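Local coordinates for thioredoxin domain-containing protein (PDB 3EYT) that is of unknown function but adopts a thioredoxin-like fold of the AhpC/TSA family and is probably an oxidoreductase with antioxidant activity, at residues 10-16 / 94-100; 32-38 / 66-72; 115-121 / 133-137. All coordinates share one frame; numbering follows the deposited sequence.

Contact 1. Residues 10-16 / 94-100; sequences QIQQWFN and FPVGVDQ
At one margin of the thioredoxin-like sheet, strand 11-15, outermost within the chain, pairs antiparallel with strand 96-99, and Trp-14 lies against the opposing Gly-97. The CA of Gly-97 sits over one face of the indole, 3.9 Å from the centroid of the six-membered ring of Trp-14, a CH-pi contact 21° off the ring normal. A side chain on Gly-97 would run into Trp-14 CH2 and Ile-11 CD1, so the glycine lets the indole lie close to the strand. CG2 of Ile-11 rests over a face of the same indole, and Trp-14 CZ3 reaches Pro-95 CB at 3.8 Å. Phe-15 and Val-96 form a hydrogen-bonded pair, with Phe-15 N to Val-96 O at 2.7 Å and a nearly straight return bond. On their face of the sheet Phe-15 CE2 meets Val-98 CG2 at 4.0 Å, the methyl near the plane of the ring, while helix 80-89 packs on the phenyl through Leu-83 and Leu-87. The chain turns a corner at Gln-12, whose N still donates to Val-98 O at 2.7 Å; Gln-100 N donates to Gln-10 O, and the Gln-100 side chain adds a further bond. With CG of Gln-100 anti to its carbonyl carbon (chi1 -65°) and the chain extended, the amide reaches back so that NE2 donates to Ile-11 O at 3.1 Å. The acceptor lies in the amide plane of Gln-100, but the donor stands above the carbonyl plane of Ile-11. Gln-12 O of a second subunit also accepts from this NE2. At the other end Asn-16 ND2 donates to Phe-94 O at 2.9 Å, again from above the carbonyl plane. Asp-99 turns its carboxylate to the backbone N of Thr-109 and Met-110.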
loop_
_atom_site.group_PDB
_atom_site.type_symbol
_atom_site.label_atom_id
_atom_site.label_comp_id
_atom_site.label_asym_id
_atom_site.label_seq_id
_atom_site.Cartn_x
_atom_site.Cartn_y
_atom_site.Cartn_z
ATOM N N GLN C 10 -8.712 -18.291 -2.264
ATOM C CA GLN C 10 -7.702 -17.958 -1.255
ATOM C C GLN C 10 -7.703 -16.446 -1.095
ATOM O O GLN C 10 -7.171 -15.715 -1.923
ATOM C CB GLN C 10 -6.316 -18.488 -1.653
ATOM C CG GLN C 10 -6.277 -20.025 -1.943
ATOM C CD GLN C 10 -4.901 -20.455 -2.453
ATOM O OE1 GLN C 10 -3.901 -20.375 -1.743
ATOM N NE2 GLN C 10 -4.847 -20.867 -3.700
ATOM N N ILE C 11 -8.344 -15.994 -0.026
ATOM C CA ILE C 11 -8.692 -14.603 0.181
ATOM C C ILE C 11 -7.966 -14.107 1.418
ATOM O O ILE C 11 -7.807 -14.854 2.395
ATOM C CB ILE C 11 -10.230 -14.462 0.452
ATOM C CG1 ILE C 11 -11.053 -15.001 -0.735
ATOM C CG2 ILE C 11 -10.618 -13.015 0.758
ATOM C CD1 ILE C 11 -10.627 -14.394 -2.088
ATOM N N GLN C 12 -7.506 -12.853 1.361
ATOM C CA GLN C 12 -6.798 -12.208 2.465
ATOM C C GLN C 12 -7.786 -11.444 3.380
ATOM O O GLN C 12 -7.655 -11.439 4.633
ATOM C CB GLN C 12 -5.777 -11.250 1.876
ATOM C CG GLN C 12 -4.932 -10.521 2.901
ATOM C CD GLN C 12 -4.906 -9.038 2.594
ATOM O OE1 GLN C 12 -4.079 -8.532 1.802
ATOM N NE2 GLN C 12 -5.831 -8.329 3.186
ATOM N N GLN C 13 -8.758 -10.790 2.748
ATOM C CA GLN C 13 -9.841 -10.157 3.475
ATOM C C GLN C 13 -11.039 -9.903 2.562
ATOM O O GLN C 13 -10.897 -9.867 1.346
ATOM C CB GLN C 13 -9.363 -8.844 4.067
ATOM C CG GLN C 13 -9.017 -7.786 3.069
ATOM C CD GLN C 13 -8.581 -6.535 3.803
ATOM O OE1 GLN C 13 -9.415 -5.791 4.266
ATOM N NE2 GLN C 13 -7.275 -6.345 3.968
ATOM N N TRP C 14 -12.197 -9.692 3.168
ATOM C CA TRP C 14 -13.467 -9.494 2.470
ATOM C C TRP C 14 -14.007 -8.100 2.762
ATOM O O TRP C 14 -13.876 -7.613 3.882
ATOM C CB TRP C 14 -14.484 -10.522 2.990
ATOM C CG TRP C 14 -14.340 -11.868 2.324
ATOM C CD1 TRP C 14 -13.727 -12.986 2.843
ATOM C CD2 TRP C 14 -14.798 -12.237 1.005
ATOM N NE1 TRP C 14 -13.807 -14.030 1.933
ATOM C CE2 TRP C 14 -14.450 -13.601 0.806
ATOM C CE3 TRP C 14 -15.515 -11.567 -0.003
ATOM C CZ2 TRP C 14 -14.754 -14.290 -0.366
ATOM C CZ3 TRP C 14 -15.816 -12.261 -1.188
ATOM C CH2 TRP C 14 -15.430 -13.610 -1.352
ATOM N N PHE C 15 -14.571 -7.457 1.746
ATOM C CA PHE C 15 -15.365 -6.235 1.930
ATOM C C PHE C 15 -16.830 -6.565 1.640
ATOM O O PHE C 15 -17.121 -7.427 0.817
ATOM C CB PHE C 15 -14.869 -5.117 0.992
ATOM C CG PHE C 15 -13.514 -4.552 1.373
ATOM C CD1 PHE C 15 -13.401 -3.568 2.354
ATOM C CD2 PHE C 15 -12.357 -4.998 0.747
ATOM C CE1 PHE C 15 -12.130 -3.063 2.722
ATOM C CE2 PHE C 15 -11.108 -4.489 1.080
ATOM C CZ PHE C 15 -10.989 -3.519 2.081
ATOM N N ASN C 16 -17.756 -5.887 2.316
ATOM C CA ASN C 16 -19.181 -6.074 2.069
ATOM C C ASN C 16 -19.590 -7.491 2.369
ATOM O O ASN C 16 -20.390 -8.039 1.654
ATOM C CB ASN C 16 -19.593 -5.775 0.605
ATOM C CG ASN C 16 -19.206 -4.398 0.140
ATOM O OD1 ASN C 16 -19.152 -3.466 0.940
ATOM N ND2 ASN C 16 -18.959 -4.247 -1.179
ATOM N N PHE C 94 -21.799 -5.640 -3.463
ATOM C CA PHE C 94 -21.648 -7.108 -3.314
ATOM C C PHE C 94 -20.274 -7.496 -2.711
ATOM O O PHE C 94 -19.356 -6.670 -2.690
ATOM C CB PHE C 94 -21.944 -7.842 -4.621
ATOM C CG PHE C 94 -21.096 -7.406 -5.771
ATOM C CD1 PHE C 94 -19.749 -7.765 -5.840
ATOM C CD2 PHE C 94 -21.651 -6.634 -6.799
ATOM C CE1 PHE C 94 -18.954 -7.331 -6.926
ATOM C CE2 PHE C 94 -20.894 -6.218 -7.876
ATOM C CZ PHE C 94 -19.532 -6.567 -7.947
ATOM N N PRO C 95 -20.149 -8.733 -2.190
ATOM C CA PRO C 95 -18.926 -9.085 -1.476
ATOM C C PRO C 95 -17.730 -9.038 -2.407
ATOM O O PRO C 95 -17.792 -9.459 -3.574
ATOM C CB PRO C 95 -19.185 -10.514 -0.996
ATOM C CG PRO C 95 -20.715 -10.600 -0.909
ATOM C CD PRO C 95 -21.170 -9.808 -2.099
ATOM N N VAL C 96 -16.661 -8.467 -1.902
ATOM C CA VAL C 96 -15.425 -8.392 -2.680
ATOM C C VAL C 96 -14.269 -8.934 -1.857
ATOM O O VAL C 96 -14.016 -8.456 -0.743
ATOM C CB VAL C 96 -15.137 -6.961 -3.130
ATOM C CG1 VAL C 96 -13.824 -6.859 -3.938
ATOM C CG2 VAL C 96 -16.337 -6.397 -3.920
ATOM N N GLY C 97 -13.555 -9.904 -2.428
ATOM C CA GLY C 97 -12.443 -10.566 -1.699
ATOM C C GLY C 97 -11.115 -10.100 -2.261
ATOM O O GLY C 97 -10.969 -10.026 -3.474
ATOM N N VAL C 98 -10.148 -9.770 -1.395
ATOM C CA VAL C 98 -8.802 -9.448 -1.867
ATOM C C VAL C 98 -8.023 -10.771 -1.998
ATOM O O VAL C 98 -7.863 -11.529 -1.011
ATOM C CB VAL C 98 -8.044 -8.509 -0.898
ATOM C CG1 VAL C 98 -6.568 -8.273 -1.378
ATOM C CG2 VAL C 98 -8.788 -7.163 -0.748
ATOM N N ASP C 99 -7.552 -11.032 -3.207
ATOM C CA ASP C 99 -6.854 -12.283 -3.505
ATOM C C ASP C 99 -5.525 -12.272 -2.725
ATOM O O ASP C 99 -4.844 -11.258 -2.651
ATOM C CB ASP C 99 -6.589 -12.355 -4.986
ATOM C CG ASP C 99 -6.270 -13.772 -5.474
ATOM O OD1 ASP C 99 -6.034 -14.725 -4.658
ATOM O OD2 ASP C 99 -6.221 -13.918 -6.702
ATOM N N GLN C 100 -5.162 -13.404 -2.142
ATOM C CA GLN C 100 -3.904 -13.484 -1.370
ATOM C C GLN C 100 -2.663 -13.270 -2.256
ATOM O O GLN C 100 -2.619 -13.748 -3.392
ATOM C CB GLN C 100 -3.793 -14.846 -0.680
ATOM C CG GLN C 100 -4.844 -15.124 0.404
ATOM C CD GLN C 100 -4.622 -16.490 1.068
ATOM O OE1 GLN C 100 -3.648 -17.221 0.771
ATOM N NE2 GLN C 100 -5.533 -16.850 1.962
HETATM O O HOH W 1 -3.581 -19.740 1.097
#

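Contact 2. Residues 32-38 / 66-72; sequences VIEAFQM and LGLHTVF
CG of His-69 stands anti to the backbone N (chi1 -162°), which carries the imidazole across to Phe-36 and Met-38, while CG of Phe-36 lies between its own N and carbonyl carbon (chi1 71°), bringing a face of the phenyl under His-69 CD2. This CD2 of His-69 lies 3.6 Å from Phe-36 CE1; the planes are 41° apart, so the rings meet obliquely. Met-38 N donates to His-69 NE2 at 3.0 Å, arriving nearly in the imidazole plane, which fixes NE2 as an acceptor. Farther on, the amide of Gln-37 stacks almost flat on the Phe-72 ring, NE2 of Gln-37 lying 3.3 Å from Phe-72 CE2. Gln-37 OE1 accepts from Phe-72 N at 3.1 Å, the donor lying above the carbonyl plane, and Gln-37 NE2 is hydrogen-bonded to Glu-73. Behind these groups the strands pair in parallel, with Ile-33 CG2 against Leu-68 CB at 3.8 Å on the face shared with Ala-35. The strands belong to a beta-alpha-beta unit whose connecting helix 41-57 touches Phe-36 through Cys-43 and Ile-48. Strand 120-124 flanks strand 30-36, strand 96-99 flanks strand 63-69, and helix 80-89 closes over Phe-36 and His-69 through Phe-86 and Leu-83.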
loop_
_atom_site.group_PDB
_atom_site.type_symbol
_atom_site.label_atom_id
_atom_site.label_comp_id
_atom_site.label_asym_id
_atom_site.label_seq_id
_atom_site.Cartn_x
_atom_site.Cartn_y
_atom_site.Cartn_z
ATOM N N VAL C 32 -21.218 -16.284 -9.746
ATOM C CA VAL C 32 -20.555 -15.461 -10.752
ATOM C C VAL C 32 -19.449 -14.708 -10.043
ATOM O O VAL C 32 -19.707 -13.982 -9.083
ATOM C CB VAL C 32 -21.530 -14.427 -11.369
ATOM C CG1 VAL C 32 -20.816 -13.544 -12.381
ATOM C CG2 VAL C 32 -22.724 -15.131 -12.020
ATOM N N ILE C 33 -18.214 -14.883 -10.501
ATOM C CA ILE C 33 -17.086 -14.156 -9.938
ATOM C C ILE C 33 -16.491 -13.194 -10.949
ATOM O O ILE C 33 -16.086 -13.590 -12.031
ATOM C CB ILE C 33 -15.976 -15.108 -9.432
ATOM C CG1 ILE C 33 -16.544 -16.148 -8.477
ATOM C CG2 ILE C 33 -14.806 -14.334 -8.742
ATOM C CD1 ILE C 33 -15.501 -17.273 -8.087
ATOM N N GLU C 34 -16.403 -11.932 -10.555
ATOM C CA GLU C 34 -15.770 -10.921 -11.384
ATOM C C GLU C 34 -14.395 -10.608 -10.784
ATOM O O GLU C 34 -14.305 -10.045 -9.689
ATOM C CB GLU C 34 -16.676 -9.681 -11.447
ATOM C CG GLU C 34 -16.101 -8.457 -12.122
ATOM C CD GLU C 34 -15.936 -8.619 -13.628
ATOM O OE1 GLU C 34 -16.611 -9.475 -14.254
ATOM O OE2 GLU C 34 -15.105 -7.882 -14.181
ATOM N N ALA C 35 -13.343 -10.995 -11.505
ATOM C CA ALA C 35 -11.968 -10.774 -11.087
ATOM C C ALA C 35 -11.531 -9.501 -11.787
ATOM O O ALA C 35 -11.663 -9.371 -13.010
ATOM C CB ALA C 35 -11.076 -11.921 -11.484
ATOM N N PHE C 36 -11.041 -8.550 -11.001
ATOM C CA PHE C 36 -10.791 -7.219 -11.510
ATOM C C PHE C 36 -9.609 -6.604 -10.747
ATOM O O PHE C 36 -9.244 -7.061 -9.653
ATOM C CB PHE C 36 -12.059 -6.343 -11.346
ATOM C CG PHE C 36 -12.364 -5.957 -9.904
ATOM C CD1 PHE C 36 -12.013 -4.685 -9.422
ATOM C CD2 PHE C 36 -13.011 -6.859 -9.038
ATOM C CE1 PHE C 36 -12.287 -4.323 -8.089
ATOM C CE2 PHE C 36 -13.295 -6.523 -7.718
ATOM C CZ PHE C 36 -12.924 -5.239 -7.230
ATOM N N GLN C 37 -9.050 -5.539 -11.330
ATOM C CA GLN C 37 -8.124 -4.640 -10.644
ATOM C C GLN C 37 -8.790 -3.291 -10.694
ATOM O O GLN C 37 -9.310 -2.882 -11.755
ATOM C CB GLN C 37 -6.789 -4.501 -11.395
ATOM C CG GLN C 37 -5.920 -5.781 -11.414
ATOM C CD GLN C 37 -4.544 -5.535 -12.034
ATOM O OE1 GLN C 37 -3.548 -5.570 -11.337
ATOM N NE2 GLN C 37 -4.506 -5.209 -13.318
HETATM N N MSE C 38 -8.728 -2.576 -9.582
HETATM C CA MSE C 38 -9.429 -1.301 -9.459
HETATM C C MSE C 38 -8.900 -0.237 -10.425
HETATM O O MSE C 38 -9.650 0.624 -10.840
HETATM C CB MSE C 38 -9.389 -0.811 -8.012
HETATM C CG MSE C 38 -7.968 -0.538 -7.519
HETATM SE SE MSE C 38 -8.006 0.092 -5.667
HETATM C CE MSE C 38 -8.374 2.005 -6.033
ATOM N N LEU C 66 -19.828 -12.300 -6.677
ATOM C CA LEU C 66 -18.651 -12.002 -5.842
ATOM C C LEU C 66 -17.671 -11.218 -6.682
ATOM O O LEU C 66 -17.516 -11.521 -7.859
ATOM C CB LEU C 66 -17.915 -13.286 -5.444
ATOM C CG LEU C 66 -18.734 -14.373 -4.759
ATOM C CD1 LEU C 66 -17.838 -15.487 -4.309
ATOM C CD2 LEU C 66 -19.560 -13.762 -3.585
ATOM N N GLY C 67 -16.989 -10.252 -6.071
ATOM C CA GLY C 67 -15.845 -9.590 -6.721
ATOM C C GLY C 67 -14.562 -10.240 -6.202
ATOM O O GLY C 67 -14.482 -10.618 -5.037
ATOM N N LEU C 68 -13.553 -10.349 -7.048
ATOM C CA LEU C 68 -12.258 -10.829 -6.597
ATOM C C LEU C 68 -11.197 -9.817 -7.058
ATOM O O LEU C 68 -10.976 -9.641 -8.262
ATOM C CB LEU C 68 -11.997 -12.230 -7.161
ATOM C CG LEU C 68 -10.638 -12.827 -6.809
ATOM C CD1 LEU C 68 -10.619 -13.184 -5.324
ATOM C CD2 LEU C 68 -10.297 -14.063 -7.669
ATOM N N HIS C 69 -10.594 -9.104 -6.104
ATOM C CA HIS C 69 -9.571 -8.087 -6.463
ATOM C C HIS C 69 -8.211 -8.788 -6.617
ATOM O O HIS C 69 -7.569 -9.205 -5.625
ATOM C CB HIS C 69 -9.516 -6.958 -5.420
ATOM C CG HIS C 69 -8.840 -5.708 -5.922
ATOM N ND1 HIS C 69 -7.940 -4.994 -5.165
ATOM C CD2 HIS C 69 -8.938 -5.056 -7.103
ATOM C CE1 HIS C 69 -7.511 -3.953 -5.858
ATOM N NE2 HIS C 69 -8.110 -3.966 -7.035
ATOM N N THR C 70 -7.817 -8.965 -7.874
ATOM C CA THR C 70 -6.639 -9.797 -8.221
ATOM C C THR C 70 -5.562 -8.825 -8.701
ATOM O O THR C 70 -5.432 -8.546 -9.905
ATOM C CB THR C 70 -7.010 -10.794 -9.317
ATOM O OG1 THR C 70 -7.595 -10.083 -10.439
ATOM C CG2 THR C 70 -8.027 -11.831 -8.821
ATOM N N VAL C 71 -4.799 -8.258 -7.770
ATOM C CA VAL C 71 -3.848 -7.242 -8.160
ATOM C C VAL C 71 -2.557 -7.977 -8.570
ATOM O O VAL C 71 -1.926 -8.629 -7.727
ATOM C CB VAL C 71 -3.563 -6.274 -6.968
ATOM C CG1 VAL C 71 -2.504 -5.225 -7.368
ATOM C CG2 VAL C 71 -4.854 -5.593 -6.511
ATOM N N PHE C 72 -2.152 -7.853 -9.828
ATOM C CA PHE C 72 -0.973 -8.567 -10.297
ATOM C C PHE C 72 0.086 -7.590 -10.785
ATOM O O PHE C 72 1.114 -7.993 -11.305
ATOM C CB PHE C 72 -1.346 -9.614 -11.359
ATOM C CG PHE C 72 -1.927 -9.026 -12.619
ATOM C CD1 PHE C 72 -1.083 -8.582 -13.651
ATOM C CD2 PHE C 72 -3.298 -8.914 -12.774
ATOM C CE1 PHE C 72 -1.621 -8.065 -14.843
ATOM C CE2 PHE C 72 -3.856 -8.380 -13.946
ATOM C CZ PHE C 72 -3.022 -7.949 -14.978
#

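Contact 3. Residues 115-121 / 133-137; sequences MRGTPSL and HHFGD
One water is gripped by three groups: it accepts from Arg-116 N, donates to Ser-120 OG at 2.8 Å and meets His-133 NE2 at 2.8 Å. The Ser-120 hydroxyl in turn donates to Gly-117 O at 2.7 Å, from above the carbonyl plane, tying the loop to the start of strand 120-124. An alanine at Ser-120 would remove this hydroxyl and is likely to leave Gly-117 O without its donor and the water with one partner fewer. Phe-135, its CG anti to the backbone N (chi1 172°), swings its ring under the loop: Arg-116 CB sits over one face, 4.0 Å from the Phe-135 centroid, in a CH-pi contact. CE1 of Phe-135 comes to 3.5 Å from Gly-117 C, where a side chain on the glycine would collide. Leu-121 and His-134 form a hydrogen-bonded antiparallel pair, and Gly-136 N reaches Pro-119 O at 2.8 Å, Pro-119 being the cis-proline of the thioredoxin fold. The segments form the open end of the beta hairpin 120-124/129-135. Strand 30-36 borders it beyond strand 120-124, Cys-43 of helix 41-57, in a probable CxxC motif, meets Thr-118 and Pro-119, and Glu-146 of helix 140-151 bonds His-134 NE2.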
loop_
_atom_site.group_PDB
_atom_site.type_symbol
_atom_site.label_atom_id
_atom_site.label_comp_id
_atom_site.label_asym_id
_atom_site.label_seq_id
_atom_site.Cartn_x
_atom_site.Cartn_y
_atom_site.Cartn_z
HETATM N N MSE C 115 -6.002 -17.454 -14.793
HETATM C CA MSE C 115 -6.614 -16.294 -15.461
HETATM C C MSE C 115 -5.596 -15.605 -16.327
HETATM O O MSE C 115 -4.397 -15.619 -16.034
HETATM C CB MSE C 115 -7.234 -15.335 -14.435
HETATM C CG MSE C 115 -8.232 -16.044 -13.558
HETATM SE SE MSE C 115 -9.016 -14.659 -12.370
HETATM C CE MSE C 115 -9.969 -15.832 -11.116
ATOM N N ARG C 116 -6.069 -15.022 -17.417
ATOM C CA ARG C 116 -5.196 -14.367 -18.399
ATOM C C ARG C 116 -5.016 -12.889 -18.100
ATOM O O ARG C 116 -4.160 -12.234 -18.688
ATOM C CB ARG C 116 -5.773 -14.528 -19.806
ATOM C CG ARG C 116 -5.884 -15.984 -20.265
ATOM C CD ARG C 116 -6.424 -16.049 -21.687
ATOM N NE ARG C 116 -5.389 -15.683 -22.667
ATOM C CZ ARG C 116 -4.411 -16.491 -23.096
ATOM N NH1 ARG C 116 -4.306 -17.741 -22.646
ATOM N NH2 ARG C 116 -3.527 -16.046 -23.986
ATOM N N GLY C 117 -5.835 -12.344 -17.208
ATOM C CA GLY C 117 -5.757 -10.898 -16.945
ATOM C C GLY C 117 -7.088 -10.512 -16.359
ATOM O O GLY C 117 -7.862 -11.395 -15.917
ATOM N N THR C 118 -7.366 -9.204 -16.347
ATOM C CA THR C 118 -8.643 -8.685 -15.841
ATOM C C THR C 118 -9.210 -7.748 -16.924
ATOM O O THR C 118 -8.439 -7.141 -17.666
ATOM C CB THR C 118 -8.429 -7.856 -14.512
ATOM O OG1 THR C 118 -7.547 -6.757 -14.764
ATOM C CG2 THR C 118 -7.807 -8.709 -13.431
ATOM N N PRO C 119 -10.548 -7.615 -17.008
ATOM C CA PRO C 119 -11.479 -8.377 -16.175
ATOM C C PRO C 119 -11.661 -9.816 -16.665
ATOM O O PRO C 119 -11.548 -10.101 -17.863
ATOM C CB PRO C 119 -12.803 -7.584 -16.290
ATOM C CG PRO C 119 -12.782 -7.058 -17.730
ATOM C CD PRO C 119 -11.243 -6.725 -17.973
ATOM N N SER C 120 -11.888 -10.721 -15.725
ATOM C CA SER C 120 -12.300 -12.073 -16.056
ATOM C C SER C 120 -13.578 -12.377 -15.329
ATOM O O SER C 120 -13.769 -11.960 -14.184
ATOM C CB SER C 120 -11.217 -13.090 -15.684
ATOM O OG SER C 120 -10.088 -12.849 -16.503
ATOM N N LEU C 121 -14.448 -13.124 -15.989
ATOM C CA LEU C 121 -15.693 -13.505 -15.380
ATOM C C LEU C 121 -15.734 -15.027 -15.324
ATOM O O LEU C 121 -15.519 -15.698 -16.356
ATOM C CB LEU C 121 -16.881 -12.889 -16.141
ATOM C CG LEU C 121 -18.216 -12.959 -15.347
ATOM C CD1 LEU C 121 -19.136 -11.842 -15.630
ATOM C CD2 LEU C 121 -18.912 -14.274 -15.606
ATOM N N HIS C 133 -15.361 -19.326 -18.228
ATOM C CA HIS C 133 -14.238 -18.498 -17.812
ATOM C C HIS C 133 -13.989 -17.531 -18.969
ATOM O O HIS C 133 -13.400 -17.902 -19.987
ATOM C CB HIS C 133 -13.036 -19.391 -17.517
ATOM C CG HIS C 133 -11.812 -18.646 -17.066
ATOM N ND1 HIS C 133 -10.680 -19.293 -16.639
ATOM C CD2 HIS C 133 -11.541 -17.321 -16.983
ATOM C CE1 HIS C 133 -9.755 -18.406 -16.307
ATOM N NE2 HIS C 133 -10.248 -17.198 -16.510
ATOM N N HIS C 134 -14.470 -16.300 -18.812
ATOM C CA HIS C 134 -14.417 -15.282 -19.869
ATOM C C HIS C 134 -13.404 -14.227 -19.535
ATOM O O HIS C 134 -13.406 -13.709 -18.431
ATOM C CB HIS C 134 -15.762 -14.592 -20.028
ATOM C CG HIS C 134 -16.875 -15.528 -20.377
ATOM N ND1 HIS C 134 -16.953 -16.175 -21.590
ATOM C CD2 HIS C 134 -17.962 -15.924 -19.672
ATOM C CE1 HIS C 134 -18.038 -16.930 -21.620
ATOM N NE2 HIS C 134 -18.677 -16.784 -20.473
ATOM N N PHE C 135 -12.584 -13.872 -20.513
ATOM C CA PHE C 135 -11.572 -12.853 -20.341
ATOM C C PHE C 135 -11.956 -11.654 -21.198
ATOM O O PHE C 135 -12.163 -11.797 -22.396
ATOM C CB PHE C 135 -10.199 -13.410 -20.759
ATOM C CG PHE C 135 -9.121 -12.369 -20.804
ATOM C CD1 PHE C 135 -8.968 -11.472 -19.760
ATOM C CD2 PHE C 135 -8.256 -12.286 -21.901
ATOM C CE1 PHE C 135 -7.976 -10.477 -19.782
ATOM C CE2 PHE C 135 -7.234 -11.312 -21.944
ATOM C CZ PHE C 135 -7.105 -10.388 -20.866
ATOM N N GLY C 136 -12.070 -10.465 -20.601
ATOM C CA GLY C 136 -12.420 -9.271 -21.392
ATOM C C GLY C 136 -13.917 -9.105 -21.651
ATOM O O GLY C 136 -14.742 -9.299 -20.746
ATOM N N ASP C 137 -14.266 -8.727 -22.879
ATOM C CA ASP C 137 -15.646 -8.343 -23.198
ATOM C C ASP C 137 -16.545 -9.569 -23.199
ATOM O O ASP C 137 -16.136 -10.636 -23.658
ATOM C CB ASP C 137 -15.711 -7.646 -24.564
ATOM C CG ASP C 137 -15.278 -6.187 -24.494
ATOM O OD1 ASP C 137 -15.262 -5.622 -23.368
ATOM O OD2 ASP C 137 -14.952 -5.607 -25.564
HETATM O O HOH W 2 -8.854 -15.115 -17.711
#

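All three contacts lie in one mixed sheet. Contact 2 is buried near the middle, its centre about 6 Å from that of the chain, while contacts 1 and 3 are partly buried and lie on opposite sides of the chain's centre. Contact 1 is joined to contact 2 through neighbouring strands 96-99 and 63-69, contact 3 through strands 30-36 and 120-124. Both outer pairings are antiparallel, the central one parallel. Contact 2 combines aliphatic and aromatic packing with an imidazole and a glutamine amide that bond to backbone N-H groups; contact 3 adds a water-linked loop. Contacts 1 and 2 both touch other subunits, contact 1 by hydrogen bonds and contact 2 by packing alone, contact 3 none.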